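Local coordinates for diheme cytochrome c (Shewanella baltica, PDB 3U99), which carries two covalently bound c-type hemes with bis-histidine iron ligation and probably serves in electron transfer, at residues E103-V115 and E135-D147. Sequence-based numbering, arbitrary orientation. Where two conformers were deposited one is given.
Sequences EIPRRMVQDNPKV and EDTVNIPGFGRWD. With HEC (heme c), chain B.
M108 lies between F143 and W146 where the 103-115 loop meets the small antiparallel hairpin of strands 139-140 and 144-145. In the hairpin the N-H groups of F143 and G144 both bond to I140 O, in a classic beta bulge. The contact walls one side of the second heme c of this cytochrome. Its tight part is apolar. M108 CG sits 3.7 Å from the centroid of the F143 ring, almost straight over the face, a CH-pi contact. The M108 side chain is extended beyond CG (chi2 -180°). This carries M108 SD on to the edge of W146, 3.9 Å from CZ3, a Met-aromatic contact, and beside I140 CD1. The heme methyl CMD lies over one face of the W146 ring, and I104 CD1 packs on the heme 3.5 Å from its C2D atom. Nearer the end of the 103-115 segment, V115 CG2 touches P141 CD.

The buried amide of N112 ties the loop to the hairpin. N112 ND2 gives one hydrogen to P141 O, 2.9 Å away and nearly along the C=O axis, and the other to M108 O. With an alanine here, the amide's bonds would be gone; P141 O and M108 O would probably lose their shared donor, and K114 N its acceptor, OD1.

The outer side is the solvent side. R107 is exposed, and its CD is 4.1 Å from F143 CE1. K114 is exposed too; its aliphatic chain runs along P141 and G142. Its backbone N is held by a bond: K114 N donates to N112 OD1 at 3.0 Å, closing an Asx turn, from above the carbonyl plane.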
loop_
_atom_site.group_PDB
_atom_site.type_symbol
_atom_site.label_atom_id
_atom_site.label_comp_id
_atom_site.label_asym_id
_atom_site.label_seq_id
_atom_site.Cartn_x
_atom_site.Cartn_y
_atom_site.Cartn_z
ATOM N N GLU A 103 8.921 11.743 -11.700
ATOM C CA GLU A 103 9.251 13.169 -11.772
ATOM C C GLU A 103 9.291 13.792 -10.385
ATOM O O GLU A 103 9.538 15.003 -10.244
ATOM C CB GLU A 103 8.235 13.853 -12.681
ATOM C CG GLU A 103 8.246 13.404 -14.139
ATOM C CD GLU A 103 9.497 13.781 -14.874
ATOM O OE1 GLU A 103 10.390 14.584 -14.439
ATOM O OE2 GLU A 103 9.640 13.254 -16.012
ATOM N N ILE A 104 9.056 13.025 -9.323
ATOM C CA ILE A 104 8.979 13.601 -7.974
ATOM C C ILE A 104 10.373 13.537 -7.364
ATOM O O ILE A 104 10.929 12.442 -7.224
ATOM C CB ILE A 104 7.975 12.831 -7.120
ATOM C CG1 ILE A 104 6.598 12.749 -7.780
ATOM C CG2 ILE A 104 7.952 13.440 -5.719
ATOM C CD1 ILE A 104 5.695 11.767 -7.046
ATOM N N PRO A 105 10.962 14.666 -7.034
ATOM C CA PRO A 105 12.345 14.643 -6.539
ATOM C C PRO A 105 12.531 14.204 -5.091
ATOM O O PRO A 105 11.641 14.241 -4.278
ATOM C CB PRO A 105 12.719 16.108 -6.643
ATOM C CG PRO A 105 11.462 16.871 -6.480
ATOM C CD PRO A 105 10.396 16.009 -7.116
ATOM N N ARG A 106 13.761 13.808 -4.819
ATOM C CA ARG A 106 14.042 13.213 -3.522
ATOM C C ARG A 106 13.833 14.222 -2.402
ATOM O O ARG A 106 13.541 13.857 -1.266
ATOM C CB ARG A 106 15.500 12.698 -3.487
ATOM C CG ARG A 106 15.821 11.663 -4.437
ATOM C CD ARG A 106 17.297 11.280 -4.213
ATOM N NE ARG A 106 17.556 10.717 -2.895
ATOM C CZ ARG A 106 18.081 10.578 -1.702
ATOM N NH1 ARG A 106 18.893 11.526 -1.211
ATOM N NH2 ARG A 106 17.823 9.496 -0.946
ATOM N N ARG A 107 13.972 15.477 -2.522
ATOM C CA ARG A 107 13.712 16.502 -1.521
ATOM C C ARG A 107 12.291 16.426 -0.969
ATOM O O ARG A 107 12.028 16.882 0.087
ATOM C CB ARG A 107 14.010 17.941 -2.088
ATOM C CG ARG A 107 12.936 18.612 -2.927
ATOM C CD ARG A 107 13.226 20.149 -3.045
ATOM N NE ARG A 107 14.511 20.343 -3.700
ATOM C CZ ARG A 107 15.661 20.704 -3.125
ATOM N NH1 ARG A 107 16.733 20.765 -3.906
ATOM N NH2 ARG A 107 15.752 21.062 -1.852
ATOM N N MET A 108 11.402 15.907 -1.852
ATOM C CA MET A 108 10.006 15.845 -1.401
ATOM C C MET A 108 9.652 14.505 -0.770
ATOM O O MET A 108 8.541 14.373 -0.250
ATOM C CB MET A 108 9.064 16.053 -2.590
ATOM C CG MET A 108 9.163 17.449 -3.169
ATOM S SD MET A 108 8.059 17.701 -4.549
ATOM C CE MET A 108 8.849 19.110 -5.318
ATOM N N VAL A 109 10.449 13.550 -0.767
ATOM C CA VAL A 109 10.252 12.150 -0.386
ATOM C C VAL A 109 11.358 11.730 0.581
ATOM O O VAL A 109 11.193 11.916 1.796
ATOM C CB VAL A 109 10.124 11.260 -1.637
ATOM C CG1 VAL A 109 9.749 9.834 -1.238
ATOM C CG2 VAL A 109 9.082 11.872 -2.607
ATOM N N GLN A 110 12.416 11.096 0.084
ATOM C CA GLN A 110 13.413 10.541 0.971
ATOM C C GLN A 110 14.045 11.582 1.867
ATOM O O GLN A 110 14.419 11.295 3.000
ATOM C CB GLN A 110 14.480 9.846 0.112
ATOM C CG GLN A 110 13.875 8.647 -0.619
ATOM C CD GLN A 110 13.305 8.910 -1.997
ATOM O OE1 GLN A 110 13.088 9.958 -2.544
ATOM N NE2 GLN A 110 12.997 7.803 -2.724
ATOM N N ASP A 111 14.162 12.807 1.381
ATOM C CA ASP A 111 14.757 13.877 2.194
ATOM C C ASP A 111 13.753 14.766 2.930
ATOM O O ASP A 111 14.092 15.778 3.489
ATOM C CB ASP A 111 15.709 14.745 1.329
ATOM C CG ASP A 111 16.884 13.938 0.762
ATOM O OD1 ASP A 111 17.285 12.893 1.341
ATOM O OD2 ASP A 111 17.379 14.364 -0.285
ATOM N N ASN A 112 12.496 14.371 2.828
ATOM C CA ASN A 112 11.384 15.086 3.430
ATOM C C ASN A 112 10.952 14.347 4.705
ATOM O O ASN A 112 10.390 13.282 4.623
ATOM C CB ASN A 112 10.239 15.177 2.465
ATOM C CG ASN A 112 9.025 15.887 3.080
ATOM O OD1 ASN A 112 9.027 16.317 4.233
ATOM N ND2 ASN A 112 8.016 16.020 2.249
ATOM N N PRO A 113 11.227 14.821 5.892
ATOM C CA PRO A 113 10.948 14.094 7.114
ATOM C C PRO A 113 9.464 13.838 7.316
ATOM O O PRO A 113 9.069 12.946 8.080
ATOM C CB PRO A 113 11.514 14.982 8.239
ATOM C CG PRO A 113 12.097 16.183 7.601
ATOM C CD PRO A 113 11.941 16.081 6.124
ATOM N N LYS A 114 8.642 14.629 6.627
ATOM C CA LYS A 114 7.207 14.390 6.816
ATOM C C LYS A 114 6.717 13.290 5.919
ATOM O O LYS A 114 5.577 12.884 5.994
ATOM C CB LYS A 114 6.478 15.688 6.548
ATOM C CG LYS A 114 6.949 16.923 7.335
ATOM C CD LYS A 114 6.119 18.117 6.848
ATOM C CE LYS A 114 6.345 19.392 7.625
ATOM N NZ LYS A 114 7.797 19.742 7.416
ATOM N N VAL A 115 7.442 12.747 5.037
ATOM C CA VAL A 115 7.177 11.656 4.083
ATOM C C VAL A 115 8.187 10.469 4.231
ATOM O O VAL A 115 7.817 9.390 4.644
ATOM C CB VAL A 115 7.200 12.222 2.626
ATOM C CG1 VAL A 115 7.057 11.159 1.601
ATOM C CG2 VAL A 115 6.104 13.286 2.475
ATOM N N GLU A 135 -3.986 12.644 -9.281
ATOM C CA GLU A 135 -2.965 13.680 -9.230
ATOM C C GLU A 135 -3.532 15.008 -8.799
ATOM O O GLU A 135 -2.839 15.780 -8.111
ATOM C CB GLU A 135 -2.214 13.851 -10.559
ATOM C CG GLU A 135 -3.201 13.956 -11.700
ATOM C CD GLU A 135 -2.996 15.188 -12.538
ATOM O OE1 GLU A 135 -1.949 15.026 -13.238
ATOM O OE2 GLU A 135 -3.803 16.144 -12.493
ATOM N N ASP A 136 -4.783 15.319 -9.154
ATOM C CA ASP A 136 -5.316 16.644 -8.883
ATOM C C ASP A 136 -5.671 16.798 -7.419
ATOM O O ASP A 136 -6.016 17.921 -7.037
ATOM C CB ASP A 136 -6.515 16.922 -9.800
ATOM C CG ASP A 136 -7.623 15.896 -9.778
ATOM O OD1 ASP A 136 -7.431 14.812 -10.388
ATOM O OD2 ASP A 136 -8.689 16.167 -9.181
ATOM N N THR A 137 -5.636 15.759 -6.591
ATOM C CA THR A 137 -5.858 15.946 -5.177
ATOM C C THR A 137 -4.660 15.614 -4.305
ATOM O O THR A 137 -4.712 15.740 -3.082
ATOM C CB THR A 137 -7.053 15.150 -4.637
ATOM O OG1 THR A 137 -6.816 13.756 -4.862
ATOM C CG2 THR A 137 -8.364 15.541 -5.336
ATOM N N VAL A 138 -3.531 15.243 -4.913
ATOM C CA VAL A 138 -2.310 14.987 -4.168
ATOM C C VAL A 138 -1.830 16.251 -3.459
ATOM O O VAL A 138 -1.862 17.319 -4.043
ATOM C CB VAL A 138 -1.119 14.605 -5.113
ATOM C CG1 VAL A 138 0.252 14.639 -4.436
ATOM C CG2 VAL A 138 -1.431 13.240 -5.603
ATOM N N ASN A 139 -1.423 16.113 -2.223
ATOM C CA ASN A 139 -0.857 17.206 -1.408
ATOM C C ASN A 139 0.278 16.597 -0.619
ATOM O O ASN A 139 0.002 15.793 0.291
ATOM C CB ASN A 139 -1.971 17.828 -0.510
ATOM C CG ASN A 139 -1.551 19.084 0.213
ATOM O OD1 ASN A 139 -2.354 20.024 0.540
ATOM N ND2 ASN A 139 -0.331 19.165 0.591
ATOM N N ILE A 140 1.493 17.047 -0.931
ATOM C CA ILE A 140 2.718 16.530 -0.333
ATOM C C ILE A 140 3.049 17.311 0.929
ATOM O O ILE A 140 3.219 18.520 0.867
ATOM C CB ILE A 140 3.879 16.601 -1.322
ATOM C CG1 ILE A 140 3.541 15.792 -2.562
ATOM C CG2 ILE A 140 5.146 16.164 -0.618
ATOM C CD1 ILE A 140 4.731 15.621 -3.475
ATOM N N PRO A 141 3.078 16.669 2.085
ATOM C CA PRO A 141 3.315 17.399 3.333
ATOM C C PRO A 141 4.638 18.142 3.239
ATOM O O PRO A 141 5.643 17.627 2.855
ATOM C CB PRO A 141 3.410 16.311 4.396
ATOM C CG PRO A 141 2.728 15.126 3.820
ATOM C CD PRO A 141 2.807 15.249 2.317
ATOM N N GLY A 142 4.535 19.417 3.627
ATOM C CA GLY A 142 5.594 20.350 3.580
ATOM C C GLY A 142 5.764 21.069 2.275
ATOM O O GLY A 142 6.542 22.026 2.263
ATOM N N PHE A 143 5.086 20.677 1.208
ATOM C CA PHE A 143 5.188 21.228 -0.115
ATOM C C PHE A 143 3.877 21.700 -0.703
ATOM O O PHE A 143 3.889 22.598 -1.566
ATOM C CB PHE A 143 5.817 20.218 -1.064
ATOM C CG PHE A 143 7.321 20.016 -0.760
ATOM C CD1 PHE A 143 8.296 20.711 -1.450
ATOM C CD2 PHE A 143 7.730 19.151 0.226
ATOM C CE1 PHE A 143 9.628 20.528 -1.138
ATOM C CE2 PHE A 143 9.062 18.969 0.553
ATOM C CZ PHE A 143 10.039 19.679 -0.117
ATOM N N GLY A 144 2.751 21.174 -0.304
ATOM C CA GLY A 144 1.452 21.586 -0.794
ATOM C C GLY A 144 0.936 20.731 -1.913
ATOM O O GLY A 144 1.460 19.682 -2.322
ATOM N N ARG A 145 -0.186 21.209 -2.461
ATOM C CA ARG A 145 -0.820 20.560 -3.594
ATOM C C ARG A 145 0.151 20.439 -4.742
ATOM O O ARG A 145 0.920 21.350 -5.015
ATOM C CB ARG A 145 -2.026 21.398 -4.037
ATOM C CG ARG A 145 -3.264 21.121 -3.251
ATOM C CD ARG A 145 -3.998 20.004 -3.940
ATOM N NE ARG A 145 -5.367 19.839 -3.453
ATOM C CZ ARG A 145 -6.423 20.532 -3.885
ATOM N NH1 ARG A 145 -7.602 20.273 -3.375
ATOM N NH2 ARG A 145 -6.287 21.471 -4.794
ATOM N N TRP A 146 0.144 19.321 -5.411
ATOM C CA TRP A 146 1.016 19.115 -6.567
ATOM C C TRP A 146 0.537 19.893 -7.775
ATOM O O TRP A 146 1.321 20.480 -8.530
ATOM C CB TRP A 146 1.005 17.612 -6.813
ATOM C CG TRP A 146 1.809 17.151 -7.961
ATOM C CD1 TRP A 146 1.298 16.729 -9.165
ATOM C CD2 TRP A 146 3.227 17.045 -8.023
ATOM N NE1 TRP A 146 2.347 16.347 -9.966
ATOM C CE2 TRP A 146 3.514 16.544 -9.302
ATOM C CE3 TRP A 146 4.250 17.332 -7.102
ATOM C CZ2 TRP A 146 4.818 16.328 -9.672
ATOM C CZ3 TRP A 146 5.537 17.103 -7.519
ATOM C CH2 TRP A 146 5.787 16.611 -8.786
ATOM N N ASP A 147 -0.785 19.904 -7.989
ATOM C CA ASP A 147 -1.304 20.554 -9.184
ATOM C C ASP A 147 -1.965 21.887 -8.808
ATOM O O ASP A 147 -2.779 21.880 -7.865
ATOM C CB ASP A 147 -2.389 19.745 -9.903
ATOM C CG ASP A 147 -1.845 18.596 -10.722
ATOM O OD1 ASP A 147 -0.636 18.681 -11.078
ATOM O OD2 ASP A 147 -2.666 17.659 -10.967
HETATM FE FE HEC B . 1.406 8.599 -5.775
HETATM C CHA HEC B . 0.503 9.984 -8.738
HETATM C CHB HEC B . -0.310 5.795 -6.540
HETATM C CHC HEC B . 2.600 7.137 -2.889
HETATM C CHD HEC B . 2.844 11.530 -4.890
HETATM N NA HEC B . 0.257 8.019 -7.302
HETATM C C1A HEC B . -0.009 8.696 -8.452
HETATM C C2A HEC B . -0.899 7.967 -9.310
HETATM C C3A HEC B . -1.128 6.794 -8.691
HETATM C C4A HEC B . -0.389 6.811 -7.432
HETATM C CMA HEC B . -2.017 5.636 -9.142
HETATM C CAA HEC B . -1.488 8.457 -10.604
HETATM C CBA HEC B . -2.567 9.476 -10.279
HETATM C CGA HEC B . -3.251 10.137 -11.461
HETATM O O1A HEC B . -3.141 9.530 -12.575
HETATM O O2A HEC B . -4.033 11.087 -11.383
HETATM N NB HEC B . 1.170 6.787 -4.909
HETATM C C1B HEC B . 0.420 5.720 -5.399
HETATM C C2B HEC B . 0.526 4.659 -4.477
HETATM C C3B HEC B . 1.362 5.034 -3.505
HETATM C C4B HEC B . 1.749 6.381 -3.737
HETATM C CMB HEC B . -0.244 3.338 -4.692
HETATM C CAB HEC B . 1.778 4.303 -2.212
HETATM C CBB HEC B . 2.320 2.833 -2.500
HETATM N NC HEC B . 2.529 9.201 -4.207
HETATM C C1C HEC B . 2.882 8.476 -3.145
HETATM C C2C HEC B . 3.560 9.238 -2.163
HETATM C C3C HEC B . 3.594 10.507 -2.729
HETATM C C4C HEC B . 2.944 10.478 -3.971
HETATM C CMC HEC B . 4.006 8.791 -0.801
HETATM C CAC HEC B . 4.115 11.773 -2.083
HETATM C CBC HEC B . 5.617 11.792 -1.796
HETATM N ND HEC B . 1.662 10.392 -6.654
HETATM C C1D HEC B . 2.288 11.459 -6.095
HETATM C C2D HEC B . 2.322 12.540 -7.041
HETATM C C3D HEC B . 1.746 12.107 -8.189
HETATM C C4D HEC B . 1.289 10.732 -7.887
HETATM C CMD HEC B . 2.953 13.886 -6.783
HETATM C CAD HEC B . 1.567 12.910 -9.461
HETATM C CBD HEC B . 2.925 12.835 -10.235
HETATM C CGD HEC B . 3.059 13.857 -11.359
HETATM O O1D HEC B . 1.848 13.750 -12.003
HETATM O O2D HEC B . 4.250 13.840 -11.940
#